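Side-chain contacts in D-alanyl transferase DltD (PDB 6O93), which probably transfers D-alanine during the D-alanylation of lipoteichoic acid in the Gram-positive cell wall: residues Asn6-Lys11 and Gly27-Asn32; Ser50-Ser53 and Ser58-Ser61; Asp275-Leu280 and Tyr376-Arg381; Gln322-Glu325 and Asn330-Asp333. One frame throughout, in Å; residues are numbered along the deposited sequence.

Contact 1 (Asn6-Lys11 and Gly27-Asn32)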
loop_
_atom_site.group_PDB
_atom_site.type_symbol
_atom_site.label_atom_id
_atom_site.label_comp_id
_atom_site.label_asym_id
_atom_site.label_seq_id
_atom_site.Cartn_x
_atom_site.Cartn_y
_atom_site.Cartn_z
ATOM N N ASN A 6 9.783 24.488 -7.417
ATOM C CA ASN A 6 8.372 24.322 -7.761
ATOM C C ASN A 6 7.975 22.878 -7.468
ATOM O O ASN A 6 8.216 21.980 -8.282
ATOM C CB ASN A 6 8.134 24.688 -9.223
ATOM C CG ASN A 6 6.678 24.578 -9.622
ATOM O OD1 ASN A 6 5.806 24.367 -8.778
ATOM N ND2 ASN A 6 6.406 24.726 -10.915
ATOM N N LEU A 7 7.357 22.662 -6.303
ATOM C CA LEU A 7 7.001 21.313 -5.878
ATOM C C LEU A 7 5.957 20.668 -6.777
ATOM O O LEU A 7 5.848 19.438 -6.790
ATOM C CB LEU A 7 6.486 21.326 -4.437
ATOM C CG LEU A 7 7.547 21.415 -3.337
ATOM C CD1 LEU A 7 8.229 22.776 -3.335
ATOM C CD2 LEU A 7 6.925 21.124 -1.984
ATOM N N THR A 8 5.188 21.461 -7.522
ATOM C CA THR A 8 4.131 20.937 -8.377
ATOM C C THR A 8 4.511 20.937 -9.850
ATOM O O THR A 8 3.641 20.720 -10.701
ATOM C CB THR A 8 2.842 21.740 -8.176
ATOM O OG1 THR A 8 3.090 23.129 -8.425
ATOM C CG2 THR A 8 2.318 21.560 -6.755
ATOM N N SER A 9 5.780 21.172 -10.175
ATOM C CA SER A 9 6.204 21.141 -11.565
ATOM C C SER A 9 6.024 19.741 -12.141
ATOM O O SER A 9 5.978 18.742 -11.419
ATOM C CB SER A 9 7.665 21.571 -11.698
ATOM O OG SER A 9 8.542 20.556 -11.240
ATOM N N GLU A 10 5.919 19.682 -13.469
ATOM C CA GLU A 10 5.763 18.402 -14.148
ATOM C C GLU A 10 6.927 17.469 -13.834
ATOM O O GLU A 10 6.726 16.278 -13.570
ATOM C CB GLU A 10 5.642 18.631 -15.656
ATOM C CG GLU A 10 5.504 17.367 -16.489
ATOM C CD GLU A 10 5.400 17.664 -17.977
ATOM O OE1 GLU A 10 5.270 18.852 -18.341
ATOM O OE2 GLU A 10 5.452 16.708 -18.782
ATOM N N LYS A 11 8.153 17.994 -13.852
ATOM C CA LYS A 11 9.321 17.165 -13.576
ATOM C C LYS A 11 9.327 16.674 -12.130
ATOM O O LYS A 11 9.704 15.527 -11.861
ATOM C CB LYS A 11 10.596 17.950 -13.898
ATOM C CG LYS A 11 11.884 17.363 -13.331
ATOM C CD LYS A 11 12.162 15.952 -13.835
ATOM C CE LYS A 11 12.586 15.941 -15.292
ATOM N NZ LYS A 11 13.260 14.662 -15.651
ATOM N N GLY A 27 3.387 13.941 3.421
ATOM C CA GLY A 27 3.002 15.285 3.052
ATOM C C GLY A 27 1.702 15.316 2.272
ATOM O O GLY A 27 0.991 14.318 2.142
ATOM N N ASN A 28 1.396 16.500 1.742
ATOM C CA ASN A 28 0.189 16.708 0.946
ATOM C C ASN A 28 0.462 17.328 -0.415
ATOM O O ASN A 28 -0.121 16.886 -1.406
ATOM C CB ASN A 28 -0.804 17.599 1.716
ATOM C CG ASN A 28 -1.677 16.810 2.672
ATOM O OD1 ASN A 28 -1.810 15.592 2.551
ATOM N ND2 ASN A 28 -2.288 17.508 3.623
ATOM N N VAL A 29 1.336 18.335 -0.489
ATOM C CA VAL A 29 1.475 19.132 -1.709
ATOM C C VAL A 29 1.733 18.234 -2.914
ATOM O O VAL A 29 0.988 18.252 -3.901
ATOM C CB VAL A 29 2.591 20.177 -1.548
ATOM C CG1 VAL A 29 2.824 20.911 -2.859
ATOM C CG2 VAL A 29 2.243 21.162 -0.441
ATOM N N ILE A 30 2.798 17.433 -2.853
ATOM C CA ILE A 30 3.258 16.727 -4.045
ATOM C C ILE A 30 2.307 15.590 -4.403
ATOM O O ILE A 30 1.848 15.483 -5.547
ATOM C CB ILE A 30 4.699 16.223 -3.847
ATOM C CG1 ILE A 30 5.663 17.412 -3.818
ATOM C CG2 ILE A 30 5.074 15.248 -4.958
ATOM C CD1 ILE A 30 7.075 17.059 -3.395
ATOM N N LYS A 31 1.995 14.720 -3.438
ATOM C CA LYS A 31 1.181 13.553 -3.761
ATOM C C LYS A 31 -0.233 13.958 -4.164
ATOM O O LYS A 31 -0.813 13.367 -5.082
ATOM C CB LYS A 31 1.155 12.577 -2.580
ATOM C CG LYS A 31 0.100 12.863 -1.525
ATOM C CD LYS A 31 0.284 11.959 -0.315
ATOM C CE LYS A 31 -0.918 12.014 0.616
ATOM N NZ LYS A 31 -1.219 13.393 1.071
ATOM N N ASN A 32 -0.803 14.967 -3.497
ATOM C CA ASN A 32 -2.158 15.394 -3.835
ATOM C C ASN A 32 -2.212 16.004 -5.228
ATOM O O ASN A 32 -3.156 15.750 -5.986
ATOM C CB ASN A 32 -2.672 16.393 -2.797
ATOM C CG ASN A 32 -2.855 15.768 -1.428
ATOM O OD1 ASN A 32 -2.565 14.585 -1.223
ATOM N ND2 ASN A 32 -3.339 16.561 -0.481
#

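Contact 2 (Ser50-Ser53 and Ser58-Ser61)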
loop_
_atom_site.group_PDB
_atom_site.type_symbol
_atom_site.label_atom_id
_atom_site.label_comp_id
_atom_site.label_asym_id
_atom_site.label_seq_id
_atom_site.Cartn_x
_atom_site.Cartn_y
_atom_site.Cartn_z
ATOM N N SER A 50 9.139 -1.342 -4.313
ATOM C CA SER A 50 10.496 -0.992 -4.714
ATOM C C SER A 50 11.179 -2.074 -5.540
ATOM O O SER A 50 12.298 -1.852 -6.016
ATOM C CB SER A 50 11.349 -0.690 -3.478
ATOM O OG SER A 50 11.511 -1.848 -2.674
ATOM N N ARG A 51 10.541 -3.231 -5.726
ATOM C CA ARG A 51 11.129 -4.331 -6.489
ATOM C C ARG A 51 11.024 -4.006 -7.976
ATOM O O ARG A 51 10.193 -4.540 -8.716
ATOM C CB ARG A 51 10.444 -5.647 -6.146
ATOM C CG ARG A 51 11.123 -6.415 -5.026
ATOM C CD ARG A 51 11.264 -5.584 -3.763
ATOM N NE ARG A 51 11.921 -6.340 -2.702
ATOM C CZ ARG A 51 12.124 -5.888 -1.469
ATOM N NH1 ARG A 51 11.720 -4.674 -1.122
ATOM N NH2 ARG A 51 12.731 -6.659 -0.578
ATOM N N PHE A 52 11.902 -3.112 -8.417
ATOM C CA PHE A 52 11.883 -2.645 -9.792
ATOM C C PHE A 52 12.563 -3.641 -10.723
ATOM O O PHE A 52 13.505 -4.344 -10.347
ATOM C CB PHE A 52 12.571 -1.283 -9.901
ATOM C CG PHE A 52 11.631 -0.117 -9.783
ATOM C CD1 PHE A 52 10.837 0.043 -8.658
ATOM C CD2 PHE A 52 11.549 0.827 -10.794
ATOM C CE1 PHE A 52 9.972 1.117 -8.549
ATOM C CE2 PHE A 52 10.689 1.903 -10.690
ATOM C CZ PHE A 52 9.901 2.049 -9.565
ATOM N N SER A 53 12.059 -3.695 -11.951
ATOM C CA SER A 53 12.681 -4.435 -13.040
ATOM C C SER A 53 12.076 -3.913 -14.335
ATOM O O SER A 53 11.272 -2.978 -14.331
ATOM C CB SER A 53 12.476 -5.945 -12.887
ATOM O OG SER A 53 11.130 -6.307 -13.146
ATOM N N SER A 58 5.917 0.818 -13.239
ATOM C CA SER A 58 6.513 2.128 -13.484
ATOM C C SER A 58 7.383 2.123 -14.733
ATOM O O SER A 58 7.460 3.135 -15.440
ATOM C CB SER A 58 7.338 2.568 -12.272
ATOM O OG SER A 58 6.510 2.811 -11.148
ATOM N N VAL A 59 8.041 1.000 -15.023
ATOM C CA VAL A 59 8.916 0.928 -16.189
ATOM C C VAL A 59 8.108 0.652 -17.450
ATOM O O VAL A 59 8.328 1.279 -18.491
ATOM C CB VAL A 59 10.002 -0.138 -15.971
ATOM C CG1 VAL A 59 10.931 -0.204 -17.176
ATOM C CG2 VAL A 59 10.786 0.155 -14.700
ATOM N N LEU A 60 7.165 -0.290 -17.378
ATOM C CA LEU A 60 6.353 -0.614 -18.545
ATOM C C LEU A 60 5.515 0.581 -18.984
ATOM O O LEU A 60 5.345 0.822 -20.185
ATOM C CB LEU A 60 5.458 -1.817 -18.239
ATOM C CG LEU A 60 6.188 -3.137 -17.966
ATOM C CD1 LEU A 60 5.227 -4.200 -17.467
ATOM C CD2 LEU A 60 6.906 -3.623 -19.215
ATOM N N SER A 61 4.982 1.344 -18.027
ATOM C CA SER A 61 4.160 2.497 -18.380
ATOM C C SER A 61 4.983 3.565 -19.092
ATOM O O SER A 61 4.500 4.201 -20.035
ATOM C CB SER A 61 3.500 3.076 -17.130
ATOM O OG SER A 61 2.537 2.183 -16.601
#

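Contact 3 (Asp275-Leu280 and Tyr376-Arg381)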
loop_
_atom_site.group_PDB
_atom_site.type_symbol
_atom_site.label_atom_id
_atom_site.label_comp_id
_atom_site.label_asym_id
_atom_site.label_seq_id
_atom_site.Cartn_x
_atom_site.Cartn_y
_atom_site.Cartn_z
ATOM N N ASP A 275 -8.370 -2.144 10.223
ATOM C CA ASP A 275 -7.639 -1.036 9.617
ATOM C C ASP A 275 -7.830 -1.026 8.107
ATOM O O ASP A 275 -7.918 0.042 7.487
ATOM C CB ASP A 275 -6.154 -1.130 9.967
ATOM C CG ASP A 275 -5.895 -1.001 11.450
ATOM O OD1 ASP A 275 -6.848 -0.700 12.201
ATOM O OD2 ASP A 275 -4.736 -1.204 11.867
ATOM N N PHE A 276 -7.894 -2.212 7.499
ATOM C CA PHE A 276 -8.188 -2.310 6.075
ATOM C C PHE A 276 -9.570 -1.754 5.767
ATOM O O PHE A 276 -9.765 -1.075 4.752
ATOM C CB PHE A 276 -8.071 -3.766 5.631
ATOM C CG PHE A 276 -8.342 -3.985 4.173
ATOM C CD1 PHE A 276 -7.681 -3.239 3.211
ATOM C CD2 PHE A 276 -9.238 -4.954 3.764
ATOM C CE1 PHE A 276 -7.924 -3.447 1.869
ATOM C CE2 PHE A 276 -9.480 -5.169 2.420
ATOM C CZ PHE A 276 -8.822 -4.414 1.474
ATOM N N GLN A 277 -10.544 -2.029 6.638
ATOM C CA GLN A 277 -11.874 -1.457 6.469
ATOM C C GLN A 277 -11.819 0.065 6.471
ATOM O O GLN A 277 -12.562 0.722 5.731
ATOM C CB GLN A 277 -12.802 -1.963 7.573
ATOM C CG GLN A 277 -14.230 -1.440 7.483
ATOM C CD GLN A 277 -14.934 -1.891 6.217
ATOM O OE1 GLN A 277 -14.391 -2.673 5.437
ATOM N NE2 GLN A 277 -16.150 -1.401 6.010
ATOM N N ALA A 278 -10.948 0.645 7.299
ATOM C CA ALA A 278 -10.824 2.098 7.331
ATOM C C ALA A 278 -10.402 2.638 5.971
ATOM O O ALA A 278 -10.930 3.655 5.506
ATOM C CB ALA A 278 -9.827 2.518 8.411
ATOM N N ALA A 279 -9.452 1.968 5.314
ATOM C CA ALA A 279 -9.029 2.400 3.987
ATOM C C ALA A 279 -10.147 2.221 2.969
ATOM O O ALA A 279 -10.316 3.055 2.071
ATOM C CB ALA A 279 -7.783 1.626 3.559
ATOM N N LEU A 280 -10.927 1.146 3.098
ATOM C CA LEU A 280 -12.026 0.908 2.168
ATOM C C LEU A 280 -13.100 1.983 2.288
ATOM O O LEU A 280 -13.636 2.448 1.274
ATOM C CB LEU A 280 -12.627 -0.476 2.415
ATOM C CG LEU A 280 -11.720 -1.670 2.117
ATOM C CD1 LEU A 280 -12.398 -2.964 2.545
ATOM C CD2 LEU A 280 -11.352 -1.715 0.640
ATOM N N TYR A 376 -21.146 0.957 -4.181
ATOM C CA TYR A 376 -20.523 0.502 -2.946
ATOM C C TYR A 376 -21.572 0.357 -1.852
ATOM O O TYR A 376 -22.497 1.166 -1.748
ATOM C CB TYR A 376 -19.431 1.476 -2.493
ATOM C CG TYR A 376 -18.165 1.426 -3.321
ATOM C CD1 TYR A 376 -17.611 0.212 -3.706
ATOM C CD2 TYR A 376 -17.525 2.593 -3.718
ATOM C CE1 TYR A 376 -16.458 0.161 -4.463
ATOM C CE2 TYR A 376 -16.370 2.552 -4.474
ATOM C CZ TYR A 376 -15.840 1.332 -4.845
ATOM O OH TYR A 376 -14.690 1.282 -5.596
ATOM N N GLN A 377 -21.420 -0.690 -1.037
ATOM C CA GLN A 377 -22.316 -0.957 0.085
ATOM C C GLN A 377 -21.457 -1.181 1.333
ATOM O O GLN A 377 -21.300 -2.305 1.815
ATOM C CB GLN A 377 -23.225 -2.152 -0.206
ATOM C CG GLN A 377 -24.196 -1.907 -1.352
ATOM C CD GLN A 377 -25.131 -3.076 -1.588
ATOM O OE1 GLN A 377 -24.959 -4.151 -1.012
ATOM N NE2 GLN A 377 -26.131 -2.872 -2.439
ATOM N N ILE A 378 -20.899 -0.088 1.854
ATOM C CA ILE A 378 -20.030 -0.175 3.019
ATOM C C ILE A 378 -20.833 -0.656 4.216
ATOM O O ILE A 378 -21.942 -0.175 4.479
ATOM C CB ILE A 378 -19.371 1.185 3.294
ATOM C CG1 ILE A 378 -18.393 1.544 2.173
ATOM C CG2 ILE A 378 -18.660 1.170 4.640
ATOM C CD1 ILE A 378 -17.182 0.625 2.075
ATOM N N ASP A 379 -20.271 -1.614 4.947
ATOM C CA ASP A 379 -20.887 -2.176 6.145
ATOM C C ASP A 379 -19.939 -1.923 7.311
ATOM O O ASP A 379 -18.869 -2.535 7.387
ATOM C CB ASP A 379 -21.164 -3.669 5.965
ATOM C CG ASP A 379 -22.028 -4.245 7.070
ATOM O OD1 ASP A 379 -22.014 -3.693 8.191
ATOM O OD2 ASP A 379 -22.719 -5.253 6.817
ATOM N N ASP A 380 -20.327 -1.016 8.211
ATOM C CA ASP A 380 -19.458 -0.637 9.321
ATOM C C ASP A 380 -19.125 -1.812 10.228
ATOM O O ASP A 380 -18.149 -1.739 10.982
ATOM C CB ASP A 380 -20.108 0.470 10.153
ATOM C CG ASP A 380 -20.246 1.769 9.391
ATOM O OD1 ASP A 380 -19.412 2.031 8.496
ATOM O OD2 ASP A 380 -21.191 2.530 9.690
ATOM N N ARG A 381 -19.909 -2.890 10.177
ATOM C CA ARG A 381 -19.668 -4.025 11.058
ATOM C C ARG A 381 -18.340 -4.711 10.766
ATOM O O ARG A 381 -17.863 -5.489 11.599
ATOM C CB ARG A 381 -20.831 -5.011 10.946
ATOM C CG ARG A 381 -22.162 -4.397 11.375
ATOM C CD ARG A 381 -23.337 -5.336 11.172
ATOM N NE ARG A 381 -23.492 -5.738 9.777
ATOM C CZ ARG A 381 -24.545 -6.392 9.299
ATOM N NH1 ARG A 381 -25.551 -6.717 10.101
ATOM N NH2 ARG A 381 -24.597 -6.719 8.015
HETATM O O HOH W 1 -16.885 1.221 7.209
#

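Contact 4 (Gln322-Glu325 and Asn330-Asp333)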
loop_
_atom_site.group_PDB
_atom_site.type_symbol
_atom_site.label_atom_id
_atom_site.label_comp_id
_atom_site.label_asym_id
_atom_site.label_seq_id
_atom_site.Cartn_x
_atom_site.Cartn_y
_atom_site.Cartn_z
ATOM N N GLN A 322 -14.633 -9.520 2.302
ATOM C CA GLN A 322 -14.772 -8.147 2.773
ATOM C C GLN A 322 -14.855 -7.172 1.603
ATOM O O GLN A 322 -15.600 -6.187 1.656
ATOM C CB GLN A 322 -13.600 -7.801 3.692
ATOM C CG GLN A 322 -13.683 -6.440 4.361
ATOM C CD GLN A 322 -12.621 -6.265 5.436
ATOM O OE1 GLN A 322 -11.917 -7.214 5.791
ATOM N NE2 GLN A 322 -12.501 -5.050 5.959
ATOM N N LEU A 323 -14.101 -7.437 0.537
ATOM C CA LEU A 323 -14.154 -6.585 -0.647
ATOM C C LEU A 323 -15.459 -6.788 -1.409
ATOM O O LEU A 323 -16.268 -5.861 -1.538
ATOM C CB LEU A 323 -12.954 -6.874 -1.549
ATOM C CG LEU A 323 -11.594 -6.439 -0.998
ATOM C CD1 LEU A 323 -10.465 -7.011 -1.842
ATOM C CD2 LEU A 323 -11.504 -4.921 -0.944
ATOM N N GLN A 324 -15.682 -8.004 -1.914
ATOM C CA GLN A 324 -16.841 -8.264 -2.764
ATOM C C GLN A 324 -18.146 -7.945 -2.046
ATOM O O GLN A 324 -19.083 -7.416 -2.653
ATOM C CB GLN A 324 -16.832 -9.722 -3.222
ATOM C CG GLN A 324 -15.730 -10.060 -4.209
ATOM C CD GLN A 324 -16.087 -9.676 -5.631
ATOM O OE1 GLN A 324 -17.194 -9.208 -5.902
ATOM N NE2 GLN A 324 -15.151 -9.877 -6.552
ATOM N N GLU A 325 -18.227 -8.262 -0.754
ATOM C CA GLU A 325 -19.450 -8.025 0.000
ATOM C C GLU A 325 -19.854 -6.556 -0.001
ATOM O O GLU A 325 -21.041 -6.252 0.169
ATOM C CB GLU A 325 -19.269 -8.527 1.436
ATOM C CG GLU A 325 -20.418 -8.227 2.381
ATOM C CD GLU A 325 -21.702 -8.929 2.000
ATOM O OE1 GLU A 325 -21.697 -9.721 1.030
ATOM O OE2 GLU A 325 -22.721 -8.688 2.681
ATOM N N ASN A 330 -13.084 -5.390 -8.339
ATOM C CA ASN A 330 -11.854 -5.436 -9.129
ATOM C C ASN A 330 -10.758 -6.014 -8.241
ATOM O O ASN A 330 -10.145 -5.294 -7.449
ATOM C CB ASN A 330 -11.479 -4.050 -9.641
ATOM C CG ASN A 330 -12.594 -3.393 -10.429
ATOM O OD1 ASN A 330 -13.192 -4.005 -11.313
ATOM N ND2 ASN A 330 -12.880 -2.140 -10.107
ATOM N N ILE A 331 -10.506 -7.314 -8.377
ATOM C CA ILE A 331 -9.551 -8.020 -7.529
ATOM C C ILE A 331 -8.674 -8.898 -8.410
ATOM O O ILE A 331 -9.177 -9.796 -9.096
ATOM C CB ILE A 331 -10.252 -8.872 -6.458
ATOM C CG1 ILE A 331 -11.221 -8.015 -5.639
ATOM C CG2 ILE A 331 -9.220 -9.525 -5.541
ATOM C CD1 ILE A 331 -12.026 -8.805 -4.628
ATOM N N ALA A 332 -7.367 -8.648 -8.380
ATOM C CA ALA A 332 -6.385 -9.500 -9.050
ATOM C C ALA A 332 -5.757 -10.387 -7.981
ATOM O O ALA A 332 -4.792 -10.006 -7.318
ATOM C CB ALA A 332 -5.342 -8.663 -9.783
ATOM N N ASP A 333 -6.318 -11.582 -7.811
ATOM C CA ASP A 333 -5.881 -12.512 -6.770
ATOM C C ASP A 333 -4.842 -13.454 -7.366
ATOM O O ASP A 333 -5.183 -14.412 -8.064
ATOM C CB ASP A 333 -7.070 -13.282 -6.206
ATOM C CG ASP A 333 -6.673 -14.237 -5.095
ATOM O OD1 ASP A 333 -5.502 -14.197 -4.661
ATOM O OD2 ASP A 333 -7.533 -15.033 -4.659
#

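Contact 1 (Asn6-Lys11 and Gly27-Asn32)
The ammonium NZ of Lys31 is gripped on the helix turn whose Val29 and Ile30 meet Leu7 and Thr8. Lys31 NZ donates to Gly27 O at 2.6 Å, in the carbonyl plane and on a lone pair. Lys31 NZ also donates to Asn32 OD1 at 2.9 Å, tilted 31° from the plane of the Asn32 side-chain carbonyl. Ser89 OG gives it a further partner. These bonds tie the lysine tip back to the start of its own helix.

The contact itself is apolar. Leu7 CB sits against two branches at once: it lies 4.0 Å from Val29 CG1 and 4.0 Å from Ile30 CG1. The Leu7 and Val29 side chains cross at about a right angle. Val29 CG1 is placed anti to the backbone N (chi1 175°). There Val29 CG1 also receives Thr8 CG2, at 4.0 Å. Ile30 CG1 rests near the backbone as well, 3.6 Å from Leu7 O.

Residues Asn6 to Ser9 of this segment form a type I beta turn that leads into helix 10-17. An Asx turn overlaps it: Thr8 N donates to Asn6 OD1 at 3.2 Å, with the donor above the amide carbonyl plane. Ser9 N closes the beta turn by bonding to Asn6 O. Ser9 is the N-cap residue of helix 10-17, as Asn28 is of helix 29-36. Asp192 OD2 accepts from the backbone N of both Asn28 and Val29. Leu7 and Val29 also touch Glu193 on helix 175-195, and Ser196 and Gln197 lie against Leu7 and Ile30.

Contact 2 (Ser50-Ser53 and Ser58-Ser61)
Phe52 turns its ring obliquely to Ser58 and Val59 at the start of helix 57-63. The CE2 and CZ atoms of Phe52 lie against Ser58. Phe52 CZ is 3.8 Å from Ser58 CB. On the other side of CE2 from CZ, Phe52 CD2 is 4.0 Å from Val59 CG2.

Val59 faces two things at once. Its CG1 is anti to the backbone N (chi1 -179°), which leaves CG2 beside that nitrogen and pointing at the loop. Val59 CG2 therefore also meets the backbone carbonyl Ser53 O, at 3.2 Å. This is a close methyl-to-oxygen approach, tighter than the ring contacts. No hydrogen bond joins the two segments, so they meet here by van der Waals contact alone.

The segments lie in the beta-alpha-beta crossover from strand 40-44 through helix 57-63 to its parallel neighbour, strand 69-73. His56, two residues before Ser58, stacks its ring with Phe52. Leu72 of strand 69-73 touches Phe52, and Pro70 touches Ser58. Val207 of helix 204-211 covers both Phe52 and Val59.

Contact 3 (Asp275-Leu280 and Tyr376-Arg381)
Gln277 extends from helix 272-285 with CG anti to its own nitrogen (chi1 -179°), then bends at chi2 (63°), and this carries its amide to the 376-381 segment. Ile378 comes from the other side with CG2 also anti to the backbone N. The two side chains slide past each other in opposite directions, with Gln277 NE2 3.8 Å from Ile378 CG2. An Asx turn shapes the 376-381 segment here: Asp379 OD1 accepts from Arg381 N at 3.0 Å. The segment belongs to the loop between helices 352-367 and 385-388.

Gln277 NE2 lies 3.3 Å from Asp379 O, but the angle is too poor for a hydrogen bond. The amide nitrogen donates instead to Gln326 OE1. Gln277 NE2 also donates to a water at 3.0 Å, and that water donates to Asp380 OD1 at 2.9 Å. Gln326 OE1 accepts from Asp379 N too, so this one oxygen links both segments. Further along, Ile378 CD1 approaches Leu280 O at 4.1 Å.

Asp379 is held by Arg381 in a side-on, two-nitrogen salt bridge through NE and NH2. Arg381 NH2 meets the syn lone pair of Asp379 OD2 at 2.7 Å, in the guanidinium plane.

Contact 4 (Gln322-Glu325 and Asn330-Asp333)
Ile331 sends its CD1 methyl from strand 331-333 against Leu323, an apolar contact with the C-terminal part of helix 309-324. Leu323 receives it with two atoms: Ile331 CD1 is 3.7 Å from Leu323 CD1 and 3.8 Å from Leu323 CB. Ile331 CG1 lies alongside as well, 4.0 Å from Leu323 CD1. The two side chains run at an oblique angle to each other. Ile331 CG1 is anti to the carbonyl carbon (chi1 -54°), and the chain then extends, which puts the terminal methyl furthest toward the helix.

The second kind of contact is amide against methyl. Gln324 bends at chi2 (-82°), which brings NE2 beside the Ile331 CD1 methyl. Gln324 CG is 3.9 Å from Ile331 CD1, and Gln324 NE2 is 3.8 Å from the same methyl. One methyl is thus shared by a leucine and a glutamine from consecutive helix positions.

The hydrogen bonds of the strand go to its neighbour: Ala332 makes backbone hydrogen bonds to Phe292 and Ile294 of strand 289-294. Strands 289-294 and 331-333 are parallel neighbours, and helix 309-324 lies on the beta-alpha-beta crossover between them. Leu323 touches Phe292 of the first strand and Phe328 of the loop that follows the helix.

Across the contact there is no hydrogen bond and no salt bridge, so helix and edge strand meet here by van der Waals packing around one isoleucine methyl.

Contacts 3 and 4 form one continuous patch, with centres 12 Å apart. Gln277 OE1 of contact 3 accepts from Gln322 NE2 of contact 4 at 3.1 Å. Leu280 CD2 and Leu323 CD2 pack at 3.6 Å, joining helices 272-285 and 309-324. Contacts 1 and 2 stand apart, with centres 21 Å from each other. Contact 1 and contact 4 are on opposite sides of the chain's centre, 31 Å apart between centres. Contact 2 borders the probable Ser47-His349-Asp346 triad, consistent with the SGNH hydrolase clan: its Arg51 touches His349. Its Phe52 side chain lies about 13 Å from the sodium ion bound by Ser46, Glu48 and Ser104.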